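Local coordinates for protein tryptophan halogenase (Shewanella frigidimarina, PDB 2PYX) that probably works as a flavin-dependent halogenase of the tryptophan halogenase family, binding FAD in a Rossmann-type nucleotide-binding fold, at residues 9-14 / 46-51; 74-79 / 159-164; 110-115 / 140-145; 238-243 / 343-348. One frame throughout, in Å; residues are numbered along the deposited sequence.

Contact 1: residues 9-14 / 46-51; sequences EIIIVG and TLIESP
Strands 9-13 and 46-49 run side by side in parallel, their axes 4.7 Å apart and 20° askew, with Ile11 paired to Thr46, Ile12 to Leu47 and Val13 to Ile48. This is the core of a Rossmann-type beta-alpha-beta unit: helix 16-31 lies between the two strands in sequence and packs on one side of the sheet, and Gly14 opens a glycine-rich turn consistent with the GxGxxG motif, next to the predicted FAD-binding Gly15. Four backbone bonds make the ladder: Thr46 N to Ile10 O, Ile12 N to Thr46 O at 2.8 Å, Ile48 N to Ile12 O, and Gly14 N to Ile48 O at 2.8 Å. On the face of Ile11, Val13, Thr46 and Ile48, CD1 of Ile11 comes within 3.8 Å of CB of Thr46, the two side chains lying alongside each other, and CG2 of Ile11 meets CD1 of Ile48 at 4.0 Å. The other face, toward helix 16-31, carries Ile12 and Leu47. With CG anti to the backbone N (chi1 -170°), Leu47 brings CD1 to 3.9 Å from CG2 of Ile12. An alanine here would lack CG and both methyls and is likely to open a gap between Ile12 and Trp20 of helix 16-31. The same isobutyl group covers the start of the turn, where CG of Leu47 lies 3.5 Å from the carbonyl oxygen Gly14 O.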
loop_
_atom_site.group_PDB
_atom_site.type_symbol
_atom_site.label_atom_id
_atom_site.label_comp_id
_atom_site.label_asym_id
_atom_site.label_seq_id
_atom_site.Cartn_x
_atom_site.Cartn_y
_atom_site.Cartn_z
ATOM N N GLU A 9 8.021 -26.167 10.426
ATOM C CA GLU A 9 7.075 -25.803 11.472
ATOM C C GLU A 9 7.024 -24.307 11.610
ATOM O O GLU A 9 7.939 -23.705 12.177
ATOM C CB GLU A 9 7.476 -26.431 12.803
ATOM C CG GLU A 9 7.656 -27.959 12.731
ATOM C CD GLU A 9 6.391 -28.660 12.292
ATOM O OE1 GLU A 9 5.364 -28.447 12.964
ATOM O OE2 GLU A 9 6.415 -29.371 11.244
ATOM N N ILE A 10 5.942 -23.710 11.117
ATOM C CA ILE A 10 5.846 -22.258 10.984
ATOM C C ILE A 10 4.713 -21.769 11.857
ATOM O O ILE A 10 3.578 -22.224 11.699
ATOM C CB ILE A 10 5.495 -21.852 9.539
ATOM C CG1 ILE A 10 6.368 -22.586 8.523
ATOM C CG2 ILE A 10 5.650 -20.336 9.394
ATOM C CD1 ILE A 10 7.819 -22.358 8.686
ATOM N N ILE A 11 5.029 -20.848 12.778
ATOM C CA ILE A 11 4.100 -20.283 13.710
ATOM C C ILE A 11 3.929 -18.797 13.447
ATOM O O ILE A 11 4.920 -18.026 13.518
ATOM C CB ILE A 11 4.541 -20.498 15.185
ATOM C CG1 ILE A 11 4.909 -21.966 15.458
ATOM C CG2 ILE A 11 3.484 -19.983 16.122
ATOM C CD1 ILE A 11 3.809 -22.897 15.222
ATOM N N ILE A 12 2.706 -18.390 13.131
ATOM C CA ILE A 12 2.329 -16.995 12.905
ATOM C C ILE A 12 1.625 -16.474 14.136
ATOM O O ILE A 12 0.625 -17.047 14.574
ATOM C CB ILE A 12 1.409 -16.871 11.677
ATOM C CG1 ILE A 12 2.088 -17.467 10.430
ATOM C CG2 ILE A 12 0.972 -15.443 11.513
ATOM C CD1 ILE A 12 1.120 -17.707 9.305
ATOM N N VAL A 13 2.145 -15.391 14.701
ATOM C CA VAL A 13 1.630 -14.859 15.940
ATOM C C VAL A 13 0.886 -13.584 15.595
ATOM O O VAL A 13 1.512 -12.542 15.280
ATOM C CB VAL A 13 2.751 -14.607 16.966
ATOM C CG1 VAL A 13 2.152 -14.167 18.293
ATOM C CG2 VAL A 13 3.562 -15.885 17.173
ATOM N N GLY A 14 -0.445 -13.672 15.626
ATOM C CA GLY A 14 -1.294 -12.603 15.197
ATOM C C GLY A 14 -2.056 -12.929 13.930
ATOM O O GLY A 14 -1.539 -13.592 13.034
ATOM N N THR A 46 0.658 -22.896 11.737
ATOM C CA THR A 46 -0.275 -22.591 12.805
ATOM C C THR A 46 -0.300 -21.079 13.019
ATOM O O THR A 46 0.754 -20.441 13.132
ATOM C CB THR A 46 0.147 -23.296 14.112
ATOM O OG1 THR A 46 0.203 -24.722 13.914
ATOM C CG2 THR A 46 -0.812 -22.954 15.277
ATOM N N LEU A 47 -1.497 -20.522 13.126
ATOM C CA LEU A 47 -1.710 -19.131 13.397
ATOM C C LEU A 47 -2.367 -18.990 14.757
ATOM O O LEU A 47 -3.456 -19.546 14.966
ATOM C CB LEU A 47 -2.521 -18.444 12.285
ATOM C CG LEU A 47 -2.602 -16.899 12.358
ATOM C CD1 LEU A 47 -2.782 -16.311 10.975
ATOM C CD2 LEU A 47 -3.750 -16.443 13.225
ATOM N N ILE A 48 -1.715 -18.266 15.666
ATOM C CA ILE A 48 -2.234 -18.011 17.022
ATOM C C ILE A 48 -2.734 -16.577 17.015
ATOM O O ILE A 48 -1.955 -15.629 16.840
ATOM C CB ILE A 48 -1.160 -18.183 18.112
ATOM C CG1 ILE A 48 -0.559 -19.587 18.069
ATOM C CG2 ILE A 48 -1.795 -17.876 19.496
ATOM C CD1 ILE A 48 0.689 -19.772 18.911
ATOM N N GLU A 49 -4.038 -16.431 17.234
ATOM C CA GLU A 49 -4.738 -15.152 17.208
ATOM C C GLU A 49 -5.258 -14.822 18.615
ATOM O O GLU A 49 -5.858 -15.680 19.257
ATOM C CB GLU A 49 -5.895 -15.253 16.199
ATOM C CG GLU A 49 -6.590 -13.963 15.975
ATOM C CD GLU A 49 -7.594 -13.968 14.860
ATOM O OE1 GLU A 49 -7.886 -15.033 14.298
ATOM O OE2 GLU A 49 -8.097 -12.865 14.552
ATOM N N SER A 50 -5.051 -13.583 19.047
ATOM C CA SER A 50 -5.575 -13.111 20.329
ATOM C C SER A 50 -7.093 -13.195 20.329
ATOM O O SER A 50 -7.730 -12.853 19.331
ATOM C CB SER A 50 -5.179 -11.654 20.562
ATOM O OG SER A 50 -5.703 -11.200 21.795
ATOM N N PRO A 51 -7.694 -13.649 21.442
ATOM C CA PRO A 51 -9.151 -13.586 21.523
ATOM C C PRO A 51 -9.693 -12.164 21.798
ATOM O O PRO A 51 -10.900 -11.962 21.782
ATOM C CB PRO A 51 -9.468 -14.527 22.688
ATOM C CG PRO A 51 -8.296 -14.411 23.564
ATOM C CD PRO A 51 -7.108 -14.258 22.650
#

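Contact 2: residues 74-79 / 159-164; sequences GIDEND and TAQYHF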
loop_
_atom_site.group_PDB
_atom_site.type_symbol
_atom_site.label_atom_id
_atom_site.label_comp_id
_atom_site.label_asym_id
_atom_site.label_seq_id
_atom_site.Cartn_x
_atom_site.Cartn_y
_atom_site.Cartn_z
ATOM N N GLY A 74 -5.816 -18.196 -3.955
ATOM C CA GLY A 74 -6.891 -18.972 -4.525
ATOM C C GLY A 74 -8.273 -18.414 -4.286
ATOM O O GLY A 74 -9.267 -19.163 -4.315
ATOM N N ILE A 75 -8.355 -17.109 -4.041
ATOM C CA ILE A 75 -9.614 -16.404 -3.811
ATOM C C ILE A 75 -10.217 -15.975 -5.149
ATOM O O ILE A 75 -9.519 -15.477 -6.055
ATOM C CB ILE A 75 -9.403 -15.148 -2.901
ATOM C CG1 ILE A 75 -8.752 -15.528 -1.567
ATOM C CG2 ILE A 75 -10.727 -14.426 -2.668
ATOM C CD1 ILE A 75 -9.435 -16.540 -0.798
ATOM N N ASP A 76 -11.519 -16.227 -5.281
ATOM C CA ASP A 76 -12.297 -15.813 -6.440
ATOM C C ASP A 76 -12.580 -14.302 -6.326
ATOM O O ASP A 76 -12.964 -13.816 -5.266
ATOM C CB ASP A 76 -13.580 -16.652 -6.458
ATOM C CG ASP A 76 -14.543 -16.258 -7.553
ATOM O OD1 ASP A 76 -15.165 -15.170 -7.459
ATOM O OD2 ASP A 76 -14.718 -17.073 -8.489
ATOM N N GLU A 77 -12.390 -13.558 -7.418
ATOM C CA GLU A 77 -12.515 -12.111 -7.361
ATOM C C GLU A 77 -13.918 -11.689 -7.009
ATOM O O GLU A 77 -14.132 -10.694 -6.307
ATOM C CB GLU A 77 -12.093 -11.424 -8.663
ATOM C CG GLU A 77 -11.883 -9.916 -8.416
ATOM C CD GLU A 77 -11.391 -9.129 -9.628
ATOM O OE1 GLU A 77 -11.608 -9.552 -10.785
ATOM O OE2 GLU A 77 -10.748 -8.056 -9.446
ATOM N N ASN A 78 -14.913 -12.407 -7.539
ATOM C CA ASN A 78 -16.293 -12.042 -7.203
ATOM C C ASN A 78 -16.561 -12.228 -5.707
ATOM O O ASN A 78 -17.161 -11.359 -5.061
ATOM C CB ASN A 78 -17.299 -12.828 -8.049
ATOM C CG ASN A 78 -17.087 -12.619 -9.535
ATOM O OD1 ASN A 78 -16.889 -11.489 -9.991
ATOM N ND2 ASN A 78 -17.151 -13.713 -10.309
ATOM N N ASP A 79 -16.120 -13.359 -5.167
ATOM C CA ASP A 79 -16.251 -13.639 -3.742
ATOM C C ASP A 79 -15.576 -12.531 -2.915
ATOM O O ASP A 79 -16.129 -12.030 -1.960
ATOM C CB ASP A 79 -15.587 -14.984 -3.391
ATOM C CG ASP A 79 -16.350 -16.193 -3.901
ATOM O OD1 ASP A 79 -17.514 -16.078 -4.335
ATOM O OD2 ASP A 79 -15.773 -17.296 -3.834
ATOM N N THR A 159 -14.758 -8.758 -18.715
ATOM C CA THR A 159 -13.363 -9.008 -18.439
ATOM C C THR A 159 -13.173 -10.096 -17.361
ATOM O O THR A 159 -13.901 -10.145 -16.370
ATOM C CB THR A 159 -12.675 -7.721 -17.970
ATOM O OG1 THR A 159 -12.934 -6.677 -18.924
ATOM C CG2 THR A 159 -11.180 -7.912 -17.851
ATOM N N ALA A 160 -12.186 -10.954 -17.561
ATOM C CA ALA A 160 -11.912 -12.071 -16.658
ATOM C C ALA A 160 -11.501 -11.592 -15.273
ATOM O O ALA A 160 -10.962 -10.480 -15.131
ATOM C CB ALA A 160 -10.817 -12.942 -17.241
ATOM N N GLN A 161 -11.749 -12.433 -14.272
ATOM C CA GLN A 161 -11.268 -12.154 -12.909
ATOM C C GLN A 161 -9.801 -11.792 -12.936
ATOM O O GLN A 161 -8.978 -12.497 -13.546
ATOM C CB GLN A 161 -11.463 -13.366 -12.019
ATOM C CG GLN A 161 -12.896 -13.627 -11.720
ATOM C CD GLN A 161 -13.106 -14.794 -10.788
ATOM O OE1 GLN A 161 -12.316 -15.039 -9.875
ATOM N NE2 GLN A 161 -14.212 -15.526 -11.012
ATOM N N TYR A 162 -9.497 -10.684 -12.267
ATOM C CA TYR A 162 -8.126 -10.203 -12.024
ATOM C C TYR A 162 -7.443 -9.623 -13.282
ATOM O O TYR A 162 -6.333 -9.101 -13.213
ATOM C CB TYR A 162 -7.267 -11.250 -11.321
ATOM C CG TYR A 162 -7.827 -11.684 -9.994
ATOM C CD1 TYR A 162 -8.044 -10.775 -8.973
ATOM C CD2 TYR A 162 -8.152 -13.030 -9.746
ATOM C CE1 TYR A 162 -8.527 -11.177 -7.745
ATOM C CE2 TYR A 162 -8.665 -13.434 -8.536
ATOM C CZ TYR A 162 -8.872 -12.496 -7.534
ATOM O OH TYR A 162 -9.377 -12.850 -6.316
ATOM N N HIS A 163 -8.093 -9.730 -14.434
ATOM C CA HIS A 163 -7.632 -9.057 -15.639
ATOM C C HIS A 163 -8.171 -7.654 -15.715
ATOM O O HIS A 163 -9.073 -7.283 -14.959
ATOM C CB HIS A 163 -7.991 -9.862 -16.896
ATOM C CG HIS A 163 -7.182 -11.104 -17.036
ATOM N ND1 HIS A 163 -6.221 -11.246 -18.012
ATOM C CD2 HIS A 163 -7.134 -12.231 -16.287
ATOM C CE1 HIS A 163 -5.641 -12.427 -17.878
ATOM N NE2 HIS A 163 -6.170 -13.041 -16.836
ATOM N N PHE A 164 -7.633 -6.875 -16.636
ATOM C CA PHE A 164 -7.923 -5.468 -16.650
ATOM C C PHE A 164 -7.753 -4.832 -18.000
ATOM O O PHE A 164 -7.020 -5.355 -18.842
ATOM C CB PHE A 164 -7.059 -4.734 -15.590
ATOM C CG PHE A 164 -5.579 -4.868 -15.778
ATOM C CD1 PHE A 164 -4.900 -4.045 -16.669
ATOM C CD2 PHE A 164 -4.849 -5.814 -15.073
ATOM C CE1 PHE A 164 -3.524 -4.154 -16.846
ATOM C CE2 PHE A 164 -3.467 -5.923 -15.259
ATOM C CZ PHE A 164 -2.812 -5.088 -16.130
#
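Glu77 turns CG anti to its own backbone N (chi1 -165°) and stays extended, running past the ring of Tyr162 in the opposite direction, while Gln161, extended beyond CG (chi2 -178°), reaches out to the helix start. CB of Glu77 sits over one face of the Tyr162 ring, 3.8 Å from its centroid, a CH-pi contact, and the carboxylate stacks on the ring with the planes 27° apart. Beyond the ring, Tyr162 OH donates to Ile75 O at 2.6 Å, coming from above the carbonyl plane. Asp76 is the N-cap of helix 77-83: its OD1 accepts from Asp79 N at 3.1 Å and, weakly, from Asn78 N. The amide of Gln161 works at this cap with both ends, OE1 accepting from Glu77 N at 2.9 Å and NE2 donating to Asp76 OD2 at 3.0 Å, from above the carboxylate plane. Gln161 and Tyr162 are the central residues of a type II turn, 160-163. At that turn Tyr162 N donates to Glu77 OE1 at 2.8 Å, from above the carboxylate plane. Lys155 forms a salt bridge with the same oxygen, and the hydroxyls of Tyr168 and Tyr170 hold Glu77 OE2.

Contact 3: residues 110-115 / 140-145; sequences LHPFSL and AVCSQQ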
loop_
_atom_site.group_PDB
_atom_site.type_symbol
_atom_site.label_atom_id
_atom_site.label_comp_id
_atom_site.label_asym_id
_atom_site.label_seq_id
_atom_site.Cartn_x
_atom_site.Cartn_y
_atom_site.Cartn_z
ATOM N N LEU A 110 -3.051 13.308 -10.719
ATOM C CA LEU A 110 -3.204 11.873 -10.520
ATOM C C LEU A 110 -1.878 11.140 -10.513
ATOM O O LEU A 110 -1.012 11.415 -11.338
ATOM C CB LEU A 110 -4.078 11.244 -11.629
ATOM C CG LEU A 110 -4.424 9.763 -11.401
ATOM C CD1 LEU A 110 -5.269 9.481 -10.154
ATOM C CD2 LEU A 110 -5.080 9.192 -12.667
ATOM N N HIS A 111 -1.746 10.215 -9.560
ATOM C CA HIS A 111 -0.711 9.208 -9.569
ATOM C C HIS A 111 -1.421 7.913 -9.903
ATOM O O HIS A 111 -1.993 7.276 -9.030
ATOM C CB HIS A 111 0.053 9.138 -8.229
ATOM C CG HIS A 111 1.017 7.992 -8.138
ATOM N ND1 HIS A 111 1.543 7.556 -6.940
ATOM C CD2 HIS A 111 1.496 7.148 -9.083
ATOM C CE1 HIS A 111 2.336 6.522 -7.159
ATOM N NE2 HIS A 111 2.315 6.244 -8.450
ATOM N N PRO A 112 -1.421 7.543 -11.206
ATOM C CA PRO A 112 -2.172 6.360 -11.634
ATOM C C PRO A 112 -1.392 5.075 -11.373
ATOM O O PRO A 112 -0.159 5.114 -11.251
ATOM C CB PRO A 112 -2.317 6.559 -13.126
ATOM C CG PRO A 112 -1.253 7.381 -13.516
ATOM C CD PRO A 112 -0.735 8.180 -12.335
ATOM N N PHE A 113 -2.089 3.941 -11.299
ATOM C CA PHE A 113 -1.435 2.640 -11.261
ATOM C C PHE A 113 -0.900 2.179 -12.645
ATOM O O PHE A 113 0.082 1.398 -12.711
ATOM C CB PHE A 113 -2.339 1.550 -10.675
ATOM C CG PHE A 113 -2.518 1.619 -9.185
ATOM C CD1 PHE A 113 -1.462 2.014 -8.367
ATOM C CD2 PHE A 113 -3.699 1.187 -8.595
ATOM C CE1 PHE A 113 -1.630 2.056 -7.001
ATOM C CE2 PHE A 113 -3.879 1.210 -7.233
ATOM C CZ PHE A 113 -2.799 1.630 -6.434
ATOM N N SER A 114 -1.497 2.658 -13.739
ATOM C CA SER A 114 -1.036 2.287 -15.069
ATOM C C SER A 114 0.345 2.862 -15.324
ATOM O O SER A 114 0.607 4.036 -15.006
ATOM C CB SER A 114 -1.943 2.860 -16.142
ATOM O OG SER A 114 -3.129 2.138 -16.318
ATOM N N LEU A 115 1.242 2.084 -15.919
ATOM C CA LEU A 115 2.533 2.624 -16.352
ATOM C C LEU A 115 2.380 3.461 -17.616
ATOM O O LEU A 115 1.446 3.246 -18.409
ATOM C CB LEU A 115 3.557 1.515 -16.588
ATOM C CG LEU A 115 3.874 0.650 -15.367
ATOM C CD1 LEU A 115 4.776 -0.485 -15.784
ATOM C CD2 LEU A 115 4.534 1.463 -14.287
ATOM N N ALA A 140 -0.772 12.919 -20.933
ATOM C CA ALA A 140 0.049 12.641 -22.096
ATOM C C ALA A 140 0.415 11.172 -22.221
ATOM O O ALA A 140 0.586 10.678 -23.346
ATOM C CB ALA A 140 1.306 13.489 -22.084
ATOM N N VAL A 141 0.561 10.446 -21.097
ATOM C CA VAL A 141 1.171 9.115 -21.127
ATOM C C VAL A 141 0.275 7.991 -20.657
ATOM O O VAL A 141 0.646 6.835 -20.740
ATOM C CB VAL A 141 2.501 9.028 -20.325
ATOM C CG1 VAL A 141 3.489 10.083 -20.774
ATOM C CG2 VAL A 141 2.239 9.142 -18.838
ATOM N N CYS A 142 -0.904 8.301 -20.140
ATOM C CA CYS A 142 -1.787 7.229 -19.723
ATOM C C CYS A 142 -3.220 7.620 -19.983
ATOM O O CYS A 142 -3.515 8.753 -20.339
ATOM C CB CYS A 142 -1.574 6.826 -18.244
ATOM S SG CYS A 142 -2.387 7.924 -17.008
ATOM N N SER A 143 -4.100 6.632 -19.910
ATOM C CA SER A 143 -5.528 6.895 -20.125
ATOM C C SER A 143 -6.269 7.113 -18.813
ATOM O O SER A 143 -7.364 7.658 -18.788
ATOM C CB SER A 143 -6.188 5.757 -20.928
ATOM O OG SER A 143 -6.135 4.531 -20.226
ATOM N N GLN A 144 -5.667 6.726 -17.687
ATOM C CA GLN A 144 -6.389 6.763 -16.410
ATOM C C GLN A 144 -6.728 8.133 -15.894
ATOM O O GLN A 144 -7.668 8.299 -15.116
ATOM C CB GLN A 144 -5.586 6.025 -15.329
ATOM C CG GLN A 144 -5.872 4.583 -15.351
ATOM C CD GLN A 144 -5.121 3.762 -14.313
ATOM O OE1 GLN A 144 -3.982 4.054 -14.016
ATOM N NE2 GLN A 144 -5.749 2.678 -13.830
ATOM N N GLN A 145 -5.959 9.147 -16.260
ATOM C CA GLN A 145 -6.278 10.496 -15.784
ATOM C C GLN A 145 -7.673 10.865 -16.261
ATOM O O GLN A 145 -8.557 11.155 -15.453
ATOM C CB GLN A 145 -5.246 11.535 -16.222
ATOM C CG GLN A 145 -5.544 12.999 -15.881
ATOM C CD GLN A 145 -5.788 13.243 -14.378
ATOM O OE1 GLN A 145 -6.562 12.527 -13.732
ATOM N NE2 GLN A 145 -5.127 14.241 -13.829
HETATM O O HOH W 1 -3.587 3.978 -18.754
#
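Gln144 of helix 144-149 reaches to the chain leaving strand 108-112, and its amide oxygen settles against Pro112 and Ser114. The side chain is extended beyond CG (chi2 180°), which carries OE1 to 2.9 Å from Ser114 N; that bond is fairly straight, 158° at the hydrogen, though the donor is tilted 31° from the carbonyl plane. Ser114 OG adds at most a weak second bond to OE1, its proton having another acceptor within reach in Asn166. CB of Pro112 packs against the same oxygen, Gln144 OE1, at 3.1 Å. The other end of the amide is also held, NE2 donating to Asn167 O and Gln90 OE1, so the rotation of the group is fixed from both sides.

Leu110 packs on the backbone and the amide next to it. Its CD2 rests 3.6 Å from CA of Gln145 and 3.7 Å from Gln144 O, and its CB lies 3.5 Å from OE1 of Gln145, an oxygen that takes a hydrogen bond from Arg93. Between Leu110 and Ser114 in sequence, Pro112 lays CG against SG of Cys142 at 3.7 Å in one of two conformers of Cys142. A water bridges the polar side, accepting from Ser143 N and bonded to Ser114 OG.

The contact thus joins the end of strand 108-112 to the link between helices 137-141 and 144-149. Strand 87-95 pairs antiparallel with 108-112 and places the predicted active-site Lys89 against Phe113, while Tyr467 of helix 462-471 packs on both Pro112 and Cys142, and helix 484-507 lies against Ala140 and Ser143.

Contact 4: residues 238-243 / 343-348; sequences EHLQVP and WQNNCI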
loop_
_atom_site.group_PDB
_atom_site.type_symbol
_atom_site.label_atom_id
_atom_site.label_comp_id
_atom_site.label_asym_id
_atom_site.label_seq_id
_atom_site.Cartn_x
_atom_site.Cartn_y
_atom_site.Cartn_z
ATOM N N GLU A 238 10.172 -6.373 20.857
ATOM C CA GLU A 238 10.297 -6.568 22.314
ATOM C C GLU A 238 11.169 -7.769 22.656
ATOM O O GLU A 238 12.287 -7.611 23.204
ATOM C CB GLU A 238 8.936 -6.671 22.961
ATOM C CG GLU A 238 8.172 -5.370 22.916
ATOM C CD GLU A 238 8.919 -4.219 23.634
ATOM O OE1 GLU A 238 9.571 -4.475 24.680
ATOM O OE2 GLU A 238 8.866 -3.066 23.135
ATOM N N HIS A 239 10.750 -8.978 22.284
ATOM C CA HIS A 239 11.528 -10.172 22.684
ATOM C C HIS A 239 12.951 -10.157 22.136
ATOM O O HIS A 239 13.908 -10.527 22.850
ATOM C CB HIS A 239 10.808 -11.445 22.218
ATOM C CG HIS A 239 11.450 -12.718 22.679
ATOM N ND1 HIS A 239 11.409 -13.149 23.997
ATOM C CD2 HIS A 239 12.122 -13.664 21.986
ATOM C CE1 HIS A 239 12.042 -14.311 24.080
ATOM N NE2 HIS A 239 12.485 -14.645 22.882
ATOM N N LEU A 240 13.106 -9.796 20.859
ATOM C CA LEU A 240 14.412 -9.812 20.194
ATOM C C LEU A 240 15.146 -8.469 20.137
ATOM O O LEU A 240 16.252 -8.395 19.592
ATOM C CB LEU A 240 14.280 -10.455 18.806
ATOM C CG LEU A 240 13.917 -11.946 18.820
ATOM C CD1 LEU A 240 13.495 -12.406 17.436
ATOM C CD2 LEU A 240 15.065 -12.810 19.338
ATOM N N GLN A 241 14.503 -7.436 20.663
ATOM C CA GLN A 241 15.115 -6.130 20.854
ATOM C C GLN A 241 15.637 -5.494 19.575
ATOM O O GLN A 241 16.634 -4.770 19.596
ATOM C CB GLN A 241 16.191 -6.226 21.950
ATOM C CG GLN A 241 15.570 -6.441 23.307
ATOM C CD GLN A 241 14.894 -5.188 23.855
ATOM O OE1 GLN A 241 15.557 -4.169 24.071
ATOM N NE2 GLN A 241 13.582 -5.255 24.084
ATOM N N VAL A 242 14.938 -5.708 18.448
ATOM C CA VAL A 242 15.334 -5.050 17.216
ATOM C C VAL A 242 14.943 -3.587 17.321
ATOM O O VAL A 242 13.794 -3.292 17.551
ATOM C CB VAL A 242 14.667 -5.694 15.990
ATOM C CG1 VAL A 242 14.983 -4.902 14.734
ATOM C CG2 VAL A 242 15.131 -7.143 15.847
ATOM N N PRO A 243 15.900 -2.680 17.133
ATOM C CA PRO A 243 15.618 -1.245 17.301
ATOM C C PRO A 243 14.648 -0.664 16.290
ATOM O O PRO A 243 14.567 -1.124 15.141
ATOM C CB PRO A 243 16.982 -0.567 17.103
ATOM C CG PRO A 243 17.954 -1.598 17.085
ATOM C CD PRO A 243 17.317 -2.920 16.809
ATOM N N TRP A 343 13.889 -9.295 9.994
ATOM C CA TRP A 343 14.168 -10.707 10.243
ATOM C C TRP A 343 15.391 -10.814 11.175
ATOM O O TRP A 343 16.471 -10.370 10.827
ATOM C CB TRP A 343 14.422 -11.438 8.932
ATOM C CG TRP A 343 14.468 -12.932 8.985
ATOM C CD1 TRP A 343 14.765 -13.724 10.057
ATOM C CD2 TRP A 343 14.227 -13.805 7.871
ATOM N NE1 TRP A 343 14.708 -15.066 9.672
ATOM C CE2 TRP A 343 14.390 -15.141 8.343
ATOM C CE3 TRP A 343 13.906 -13.593 6.518
ATOM C CZ2 TRP A 343 14.228 -16.226 7.518
ATOM C CZ3 TRP A 343 13.733 -14.667 5.704
ATOM C CH2 TRP A 343 13.901 -15.984 6.206
ATOM N N GLN A 344 15.166 -11.314 12.390
ATOM C CA GLN A 344 16.226 -11.467 13.390
ATOM C C GLN A 344 16.116 -12.892 13.925
ATOM O O GLN A 344 15.032 -13.322 14.316
ATOM C CB GLN A 344 16.011 -10.457 14.533
ATOM C CG GLN A 344 17.032 -10.544 15.662
ATOM C CD GLN A 344 18.421 -10.188 15.181
ATOM O OE1 GLN A 344 18.669 -9.083 14.660
ATOM N NE2 GLN A 344 19.354 -11.126 15.340
ATOM N N ASN A 345 17.244 -13.591 13.976
ATOM C CA ASN A 345 17.260 -14.991 14.344
ATOM C C ASN A 345 16.220 -15.698 13.452
ATOM O O ASN A 345 16.304 -15.628 12.210
ATOM C CB ASN A 345 17.021 -15.131 15.855
ATOM C CG ASN A 345 18.200 -14.679 16.680
ATOM O OD1 ASN A 345 18.446 -13.483 16.835
ATOM N ND2 ASN A 345 18.967 -15.640 17.182
ATOM N N ASN A 346 15.263 -16.381 14.064
ATOM C CA ASN A 346 14.233 -17.154 13.335
ATOM C C ASN A 346 12.869 -16.517 13.417
ATOM O O ASN A 346 11.839 -17.198 13.415
ATOM C CB ASN A 346 14.167 -18.608 13.826
ATOM C CG ASN A 346 13.776 -18.728 15.258
ATOM O OD1 ASN A 346 13.968 -17.818 16.091
ATOM N ND2 ASN A 346 13.182 -19.898 15.596
ATOM N N CYS A 347 12.865 -15.180 13.462
ATOM C CA CYS A 347 11.656 -14.391 13.592
ATOM C C CYS A 347 11.620 -13.329 12.498
ATOM O O CYS A 347 12.566 -12.549 12.344
ATOM C CB CYS A 347 11.568 -13.710 14.961
ATOM S SG CYS A 347 10.098 -12.649 15.172
ATOM N N ILE A 348 10.519 -13.305 11.756
ATOM C CA ILE A 348 10.305 -12.249 10.766
ATOM C C ILE A 348 9.006 -11.503 11.082
ATOM O O ILE A 348 7.970 -12.090 11.366
ATOM C CB ILE A 348 10.390 -12.821 9.328
ATOM C CG1 ILE A 348 10.400 -11.704 8.274
ATOM C CG2 ILE A 348 9.314 -13.866 9.067
ATOM C CD1 ILE A 348 10.567 -12.213 6.844
#
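Leu240, just past the end of helix 234-239, points toward the hairpin of strands 343-344 and 347-349. With CG beside the backbone N (chi1 -66°), it drives CD1 against CB of Cys347 at 3.4 Å, a tight carbon-carbon approach, and to 3.6 Å from the carbonyl oxygen Gln344 O. Gln241 follows with positive phi, its NE2 bonding to Glu238 O at 2.8 Å, which ties it back to the last helical turn. Val242 brings CG2 to 3.7 Å from CB of Gln344, the two side chains passing at a slant. The hairpin's type II' turn, Gln344 to Cys347, lies at the edge of the sheet that includes strand 9-13. With CG anti to the backbone N (chi1 178°), Gln344 lays its methylenes on Val242 and Leu240; the bend at chi2 turns NE2 to OD1 of Asn345 at 2.9 Å and OE1 to Lys341. An alanine in its place would probably leave Lys341 and OD1 of Asn345 without this partner and strip the CG contact from Val242 and Leu240. The touching atoms are chiefly aliphatic, which suggests that shape and exclusion of water do most of the holding, while polar groups bond within their own segment or elsewhere.

Contacts 1 and 4 reach the same six-stranded sheet, with centres about 16 Å apart: contact 1 is buried at its middle and held by a backbone ladder, whereas contact 4 lies at its edge, partly buried, and rests on aliphatic packing. Contacts 2 and 3 lie away from that sheet, with 110-115 and 140-145 nested inside the loop that 74-79 and 159-164 close; their nearest atoms are about 6 Å apart without touching. Both use glutamine amides to grip backbone, but contact 2 is partly buried and rich in charge, while contact 3 is buried and mixes its polar bonds with leucine, proline and cysteine packing.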